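Phospho-2-dehydro-3-deoxyheptonate aldolase (Francisella tularensis, PDB 3TQK) probably catalyses the condensation of phosphoenolpyruvate with D-erythrose 4-phosphate to give the seven-carbon sugar acid DAHP, the first step of chorismate biosynthesis. Local coordinates at residues A[14-17]-A[18-22]; A[114-117]-A[118-122]; A[124-127]-A[128-132]; A[246-249]-A[250-253]. All blocks are in the same frame, centred on the assembly; numbering follows the deposited sequence.

Interaction 1: A[14-17]-A[18-22]; sequences IPAE and VLIQD
A16 O takes the shortest bond of this helical turn, from I20 N at 2.8 Å, the donor standing nearly in line with the carbonyl. The side chain of I20 leans on the same oxygen, its CG1 3.2 Å from A16 O; with CG1 anti to the carbonyl carbon (chi1 -68°), the branch runs back along the helix and ends with CD1 4.2 Å from A16 CB. One residue on, Q21 N bonds to E17 O in the regular i to i+4 pattern, and Q21 CG rests against that acceptor. The first turn is closed differently: V18 N reaches back three residues to P15 O at 3.0 Å, standing above the carbonyl plane and bent to 145° at the hydrogen. P15 occupies the N-cap position, and its ring carbon CG lies loosely beside V18 CG2. Ahead of the cap, the methyl CG2 of I14 fits against V18, 3.5 Å from CB and 3.6 Å from CG1, while L19 CD2 touches that methyl from 4.2 Å. CG2, anti to the backbone N of I14, faces V18, while CG1 lies beside that N. Around the turn, Y149 receives A16 and L19. The arrangement is a helix N-terminus with proline at the N-cap position and a hydrophobic staple between I14 and L19, here opening the short helix 16-22 ahead of the TIM barrel.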
# COMPACT_ATOMS: atom_id res chain seq x y z
N ILE A 14 -20.49 10.94 4.50
CA ILE A 14 -21.31 10.67 5.67
C ILE A 14 -20.58 9.65 6.56
O ILE A 14 -20.19 8.58 6.07
CB ILE A 14 -22.71 10.09 5.30
CG1 ILE A 14 -23.42 10.97 4.27
CG2 ILE A 14 -23.59 10.01 6.54
CD1 ILE A 14 -23.60 12.42 4.68
N PRO A 15 -20.37 9.97 7.85
CA PRO A 15 -19.62 9.08 8.74
C PRO A 15 -20.34 7.77 9.01
O PRO A 15 -21.56 7.71 8.91
CB PRO A 15 -19.45 9.88 10.02
CG PRO A 15 -20.39 11.00 9.95
CD PRO A 15 -20.72 11.24 8.52
N ALA A 16 -19.57 6.74 9.34
CA ALA A 16 -20.09 5.39 9.54
C ALA A 16 -21.17 5.37 10.59
O ALA A 16 -22.13 4.60 10.48
CB ALA A 16 -18.95 4.42 9.91
N GLU A 17 -21.00 6.19 11.62
CA GLU A 17 -22.01 6.38 12.67
C GLU A 17 -23.42 6.41 12.12
O GLU A 17 -24.35 5.80 12.66
CB GLU A 17 -21.84 7.76 13.31
CG GLU A 17 -21.15 7.81 14.62
CD GLU A 17 -21.13 9.21 15.18
OE1 GLU A 17 -21.42 10.18 14.44
OE2 GLU A 17 -20.81 9.34 16.38
N VAL A 18 -23.58 7.23 11.08
CA VAL A 18 -24.89 7.53 10.54
C VAL A 18 -25.42 6.30 9.82
O VAL A 18 -26.55 5.89 10.04
CB VAL A 18 -24.84 8.77 9.62
CG1 VAL A 18 -26.14 8.95 8.91
CG2 VAL A 18 -24.47 10.03 10.43
N LEU A 19 -24.58 5.67 9.01
CA LEU A 19 -25.00 4.47 8.29
C LEU A 19 -25.28 3.32 9.24
O LEU A 19 -26.13 2.48 8.95
CB LEU A 19 -23.97 4.04 7.24
CG LEU A 19 -23.55 5.08 6.20
CD1 LEU A 19 -23.00 4.39 4.92
CD2 LEU A 19 -24.66 6.03 5.89
N ILE A 20 -24.54 3.26 10.35
CA ILE A 20 -24.78 2.25 11.38
C ILE A 20 -26.12 2.47 12.08
O ILE A 20 -26.82 1.51 12.37
CB ILE A 20 -23.61 2.19 12.41
CG1 ILE A 20 -22.36 1.62 11.72
CG2 ILE A 20 -23.97 1.31 13.64
CD1 ILE A 20 -21.05 1.85 12.45
N GLN A 21 -26.50 3.72 12.32
CA GLN A 21 -27.84 4.02 12.84
C GLN A 21 -28.91 3.65 11.83
O GLN A 21 -29.89 3.01 12.17
CB GLN A 21 -28.00 5.49 13.22
CG GLN A 21 -27.16 5.91 14.45
CD GLN A 21 -27.75 7.12 15.20
OE1 GLN A 21 -28.72 6.97 15.96
NE2 GLN A 21 -27.16 8.31 15.00
N ASP A 22 -28.72 4.07 10.58
CA ASP A 22 -29.66 3.77 9.50
C ASP A 22 -29.77 2.26 9.22
O ASP A 22 -30.87 1.77 8.94
CB ASP A 22 -29.23 4.49 8.20
CG ASP A 22 -29.45 6.00 8.26
OD1 ASP A 22 -30.15 6.49 9.17
OD2 ASP A 22 -28.91 6.72 7.39

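Interaction 2: A[114-117]-A[118-122]; sequences YNIN and KGLRL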
# COMPACT_ATOMS: atom_id res chain seq x y z
N TYR A 114 -19.52 8.56 -9.33
CA TYR A 114 -18.66 8.45 -8.16
C TYR A 114 -19.38 8.71 -6.83
O TYR A 114 -18.87 9.39 -5.95
CB TYR A 114 -17.42 9.36 -8.30
CG TYR A 114 -16.58 9.01 -9.50
CD1 TYR A 114 -15.81 7.85 -9.52
CD2 TYR A 114 -16.54 9.84 -10.63
CE1 TYR A 114 -15.02 7.52 -10.61
CE2 TYR A 114 -15.76 9.51 -11.73
CZ TYR A 114 -15.00 8.35 -11.71
OH TYR A 114 -14.22 8.00 -12.78
N ASN A 115 -20.57 8.13 -6.69
CA ASN A 115 -21.41 8.37 -5.53
C ASN A 115 -20.97 7.44 -4.42
O ASN A 115 -21.61 6.42 -4.14
CB ASN A 115 -22.87 8.14 -5.88
CG ASN A 115 -23.83 8.85 -4.93
OD1 ASN A 115 -23.49 9.13 -3.77
ND2 ASN A 115 -25.04 9.13 -5.41
N ILE A 116 -19.86 7.81 -3.79
CA ILE A 116 -19.23 6.95 -2.81
C ILE A 116 -20.13 6.77 -1.60
O ILE A 116 -20.20 5.69 -1.05
CB ILE A 116 -17.81 7.43 -2.42
CG1 ILE A 116 -16.91 7.45 -3.66
CG2 ILE A 116 -17.21 6.51 -1.35
CD1 ILE A 116 -15.58 8.16 -3.46
N ASN A 117 -20.84 7.82 -1.19
CA ASN A 117 -21.75 7.68 -0.04
C ASN A 117 -22.81 6.61 -0.31
O ASN A 117 -23.06 5.75 0.53
CB ASN A 117 -22.40 9.02 0.31
CG ASN A 117 -21.42 9.99 0.91
OD1 ASN A 117 -20.98 9.80 2.04
ND2 ASN A 117 -21.09 11.05 0.18
N LYS A 118 -23.39 6.64 -1.51
CA LYS A 118 -24.37 5.64 -1.93
C LYS A 118 -23.74 4.24 -1.93
O LYS A 118 -24.32 3.28 -1.42
CB LYS A 118 -24.91 5.97 -3.32
CG LYS A 118 -26.05 5.06 -3.77
CD LYS A 118 -26.73 5.63 -5.01
CE LYS A 118 -27.49 4.56 -5.74
NZ LYS A 118 -28.22 5.10 -6.92
N GLY A 119 -22.54 4.15 -2.48
CA GLY A 119 -21.78 2.92 -2.50
C GLY A 119 -21.63 2.33 -1.13
O GLY A 119 -21.92 1.15 -0.92
N LEU A 120 -21.17 3.15 -0.19
CA LEU A 120 -20.91 2.67 1.16
C LEU A 120 -22.20 2.22 1.80
O LEU A 120 -22.23 1.21 2.48
CB LEU A 120 -20.23 3.74 2.03
CG LEU A 120 -18.74 3.94 1.75
CD1 LEU A 120 -18.23 5.28 2.33
CD2 LEU A 120 -17.97 2.75 2.30
N ARG A 121 -23.27 2.97 1.56
CA ARG A 121 -24.57 2.67 2.12
C ARG A 121 -25.12 1.36 1.60
O ARG A 121 -25.57 0.52 2.39
CB ARG A 121 -25.55 3.80 1.80
CG ARG A 121 -26.90 3.64 2.46
CD ARG A 121 -27.81 4.81 2.08
NE ARG A 121 -27.38 6.04 2.72
CZ ARG A 121 -27.65 6.38 3.98
NH1 ARG A 121 -28.35 5.57 4.78
NH2 ARG A 121 -27.21 7.53 4.46
N LEU A 122 -25.08 1.16 0.29
CA LEU A 122 -25.56 -0.10 -0.29
C LEU A 122 -24.64 -1.30 0.05
O LEU A 122 -25.12 -2.43 0.17
CB LEU A 122 -25.75 0.06 -1.79
CG LEU A 122 -26.79 1.11 -2.21
CD1 LEU A 122 -27.00 1.10 -3.73
CD2 LEU A 122 -28.14 0.90 -1.51
O HOH W 1 -24.39 7.72 2.69
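From N115 onward the backbone passes from an inverse gamma turn centred on that residue into helix 116-132, whose first i to i+4 bonds run from G119 N to N115 O, L120 N to I116 O and R121 N to N117 O. This is an asparagine N-cap. The side chain of N115 reaches forward over the first turn, CG anti to its own N (chi1 -159°), and OD1 accepts a weak bond of 3.4 Å from K118 N, fairly straight at 158°. The side chains of N115 and K118 cross at about a right angle, with N115 CG 3.5 Å from K118 CB and ND2 3.9 Å from K118 CD. Beyond that contact the lysine runs on extended, and its NZ pairs with D109. On another face I116 and L120 lie side by side and point the same way, I116 CG2 meeting L120 CD1 at 4.0 Å; L120 also packs on L19, while I116 reaches I217 of the second subunit. N117 sends its amide out of the turn, OD1 to I14 N and ND2 to V12 O, so it ties the helix start to the N-terminal segment. R121 spends NH1 on a salt bridge to D22. Its other terminal nitrogen, NH2, weakly donates to a water 3.3 Å away, and that water weakly donates to N117 O over 3.2 Å.

Interaction 3: A[124-127]-A[128-132]; sequences RNLL and SDLTN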
# COMPACT_ATOMS: atom_id res chain seq x y z
N ARG A 124 -22.90 -1.72 2.91
CA ARG A 124 -23.26 -2.11 4.26
C ARG A 124 -24.61 -2.82 4.25
O ARG A 124 -24.76 -3.85 4.90
CB ARG A 124 -23.32 -0.92 5.21
CG ARG A 124 -23.55 -1.34 6.65
CD ARG A 124 -23.77 -0.17 7.59
NE ARG A 124 -24.29 -0.67 8.85
CZ ARG A 124 -23.56 -1.28 9.77
NH1 ARG A 124 -22.25 -1.44 9.60
NH2 ARG A 124 -24.14 -1.72 10.87
N ASN A 125 -25.58 -2.26 3.52
CA ASN A 125 -26.92 -2.85 3.49
C ASN A 125 -26.91 -4.25 2.89
O ASN A 125 -27.65 -5.12 3.33
CB ASN A 125 -27.95 -1.94 2.77
CG ASN A 125 -29.35 -2.03 3.38
OD1 ASN A 125 -29.75 -3.07 3.89
ND2 ASN A 125 -30.10 -0.93 3.34
N LEU A 126 -26.05 -4.47 1.90
CA LEU A 126 -25.89 -5.81 1.33
C LEU A 126 -25.34 -6.79 2.38
O LEU A 126 -25.87 -7.89 2.58
CB LEU A 126 -24.97 -5.77 0.11
CG LEU A 126 -24.69 -7.11 -0.57
CD1 LEU A 126 -25.99 -7.84 -0.95
CD2 LEU A 126 -23.82 -6.88 -1.79
N LEU A 127 -24.28 -6.37 3.06
CA LEU A 127 -23.67 -7.19 4.10
C LEU A 127 -24.63 -7.45 5.24
O LEU A 127 -24.67 -8.56 5.78
CB LEU A 127 -22.40 -6.53 4.61
CG LEU A 127 -21.23 -6.58 3.65
CD1 LEU A 127 -20.19 -5.58 4.13
CD2 LEU A 127 -20.64 -8.00 3.52
N SER A 128 -25.44 -6.45 5.60
CA SER A 128 -26.47 -6.66 6.62
C SER A 128 -27.43 -7.76 6.16
O SER A 128 -27.67 -8.70 6.92
CB SER A 128 -27.24 -5.37 6.90
OG SER A 128 -28.22 -5.55 7.90
N ASP A 129 -27.93 -7.66 4.93
CA ASP A 129 -28.87 -8.65 4.38
C ASP A 129 -28.30 -10.07 4.32
O ASP A 129 -28.98 -11.02 4.72
CB ASP A 129 -29.34 -8.23 2.97
CG ASP A 129 -30.21 -6.96 2.99
OD1 ASP A 129 -30.58 -6.53 4.09
OD2 ASP A 129 -30.50 -6.39 1.92
N LEU A 130 -27.08 -10.22 3.84
CA LEU A 130 -26.45 -11.53 3.70
C LEU A 130 -26.22 -12.22 5.05
O LEU A 130 -26.59 -13.40 5.22
CB LEU A 130 -25.13 -11.41 2.93
CG LEU A 130 -25.26 -10.98 1.47
CD1 LEU A 130 -23.89 -10.65 0.90
CD2 LEU A 130 -25.94 -12.05 0.65
N THR A 131 -25.63 -11.51 6.00
CA THR A 131 -25.38 -12.04 7.32
C THR A 131 -26.69 -12.31 8.06
O THR A 131 -26.77 -13.26 8.86
CB THR A 131 -24.53 -11.10 8.18
OG1 THR A 131 -25.14 -9.81 8.20
CG2 THR A 131 -23.09 -11.03 7.64
N ASN A 132 -27.70 -11.48 7.79
CA ASN A 132 -29.02 -11.69 8.37
C ASN A 132 -29.70 -12.95 7.83
O ASN A 132 -30.57 -13.52 8.48
CB ASN A 132 -29.91 -10.47 8.14
CG ASN A 132 -31.16 -10.51 8.98
OD1 ASN A 132 -32.26 -10.43 8.46
ND2 ASN A 132 -30.99 -10.66 10.30
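L127 O is approached by two groups of T131: the backbone N at 3.1 Å, in a nearly straight bond, and the hydroxyl OG1 at 2.8 Å. The threonine's chi1 of 54° sets OG1 between its own N and carbonyl carbon, where it can lie over the preceding turn; OG1 also bonds S29 OG, and which acceptor takes its proton is not settled. The other backbone bonds keep the regular i to i+4 spacing: S128 N to R124 O, D129 N to N125 O and L130 N to L126 O.

Apolar packing rests on the leucines one turn apart. L126 and L130 slant across each other, CG of L126 3.9 Å from CD1 of L130 and CD1 of L126 4.0 Å from CG of L130, and L130 CG also sits 3.3 Å from L126 O.

The polar side chains of N125 and D129 meet with their planes turned 58° apart. As modelled, N125 OD1 lies 3.6 Å from D129 OD1, two acceptors facing each other; N125 O is also only 3.2 Å from D129 CG.

The guanidinium of R124 finds its partners elsewhere: NE reaches I23 O, NH1 reaches Y149 O and NH2 makes a salt bridge with E152. As one of the outer helices of the barrel, helix 116-132 lays L126 and L130 on helix 63-80, L127, L130 and T131 on C137 of strand 137-140, and N132 beside helix 27-45.

Interaction 4: A[246-249]-A[250-253]; sequences DCIA and KLKK
K250 NZ closes a salt bridge on D246 one turn earlier in helix 241-253, 2.7 Å from OD2 and a weaker 3.1 Å from OD1. The ammonium meets OD2 at its syn lone pair, a position that also brings it near OD1. Two torsions bring the partners together: D246 holds CG anti to its own N (chi1 175°), and the lysine chain, extended as far as CE, bends at its end (chi4 80°). On the way its CD passes 3.5 Å from D246 OD2. The tightly packed face lies elsewhere on the helix. C247 SG is 4.1 Å from L251 CD1, the same methyl that I248 CD1 approaches, and L251 CG sits 3.4 Å from C247 O, the acceptor of the bond from L251 N. Both C247 and L251 are buried. The looser side carries A249, K252 and K253, which are exposed: K252 keeps the base of its chain close, CG 3.5 Å from I248 O, and bends further along, and K253 extends away from the turn. The side chain of K252 comes within about 8 Å of a calcium ion, too far to bind it. The helix is the crossover of a beta-alpha-beta unit in the barrel: C247 and L251 lie on V228 of strand 226-230, C247 and I248 on V260 of strand 260-263, and K250 and L251 against the neighbouring helix 191-200.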
# COMPACT_ATOMS: atom_id res chain seq x y z
N ASP A 246 6.83 -25.09 1.09
CA ASP A 246 7.74 -23.94 1.19
C ASP A 246 7.12 -22.85 2.04
O ASP A 246 7.80 -22.24 2.88
CB ASP A 246 8.06 -23.38 -0.19
CG ASP A 246 8.91 -22.10 -0.14
OD1 ASP A 246 10.15 -22.19 -0.05
OD2 ASP A 246 8.33 -21.00 -0.20
N CYS A 247 5.84 -22.59 1.80
CA CYS A 247 5.11 -21.57 2.55
C CYS A 247 5.07 -21.94 4.03
O CYS A 247 5.36 -21.10 4.90
CB CYS A 247 3.69 -21.41 2.00
SG CYS A 247 2.75 -20.07 2.76
N ILE A 248 4.71 -23.19 4.32
CA ILE A 248 4.71 -23.72 5.69
C ILE A 248 6.09 -23.59 6.34
O ILE A 248 6.18 -23.15 7.49
CB ILE A 248 4.23 -25.21 5.74
CG1 ILE A 248 2.74 -25.31 5.43
CG2 ILE A 248 4.48 -25.81 7.11
CD1 ILE A 248 1.83 -24.60 6.44
N ALA A 249 7.15 -23.92 5.61
CA ALA A 249 8.52 -23.75 6.13
C ALA A 249 8.81 -22.29 6.48
O ALA A 249 9.41 -22.01 7.52
CB ALA A 249 9.57 -24.28 5.14
N LYS A 250 8.36 -21.37 5.62
CA LYS A 250 8.59 -19.94 5.84
C LYS A 250 7.85 -19.47 7.09
O LYS A 250 8.42 -18.75 7.92
CB LYS A 250 8.18 -19.13 4.61
CG LYS A 250 9.18 -19.18 3.43
CD LYS A 250 8.60 -18.49 2.19
CE LYS A 250 9.67 -18.05 1.16
NZ LYS A 250 10.20 -19.12 0.25
N LEU A 251 6.59 -19.90 7.22
CA LEU A 251 5.78 -19.60 8.40
C LEU A 251 6.44 -20.10 9.70
O LEU A 251 6.60 -19.34 10.65
CB LEU A 251 4.36 -20.18 8.25
CG LEU A 251 3.46 -19.49 7.23
CD1 LEU A 251 2.28 -20.39 6.81
CD2 LEU A 251 2.96 -18.16 7.76
N LYS A 252 6.82 -21.37 9.74
CA LYS A 252 7.50 -21.92 10.94
C LYS A 252 8.73 -21.11 11.36
O LYS A 252 8.93 -20.89 12.55
CB LYS A 252 7.86 -23.41 10.77
CG LYS A 252 6.65 -24.37 10.72
CD LYS A 252 5.68 -24.21 11.92
CE LYS A 252 4.43 -25.08 11.76
NZ LYS A 252 4.80 -26.53 11.58
N LYS A 253 9.53 -20.66 10.39
CA LYS A 253 10.67 -19.77 10.68
C LYS A 253 10.25 -18.47 11.41
O LYS A 253 11.00 -17.97 12.25
CB LYS A 253 11.42 -19.39 9.39
CG LYS A 253 12.70 -20.16 9.14
CD LYS A 253 13.63 -19.44 8.12
CE LYS A 253 14.83 -20.33 7.75
NZ LYS A 253 15.77 -19.72 6.76

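From the N terminus, interaction 1 turns the chain into the short helix 16-22. Interaction 2 opens helix 116-132, and interaction 3 lies in the later turns of that helix; interaction 4 lies in helix 241-253. Each closes only a local turn, and the four follow in series, none nesting or crossing. Interactions 1 and 2 touch, through I14 with N117 and L19 with L120, setting helix 16-22 on the start of helix 116-132; I20 of interaction 1 also packs on R124 of interaction 3. Interaction 4 stands on the other side of the chain's centre, its nearest atoms about 26 Å from interaction 3.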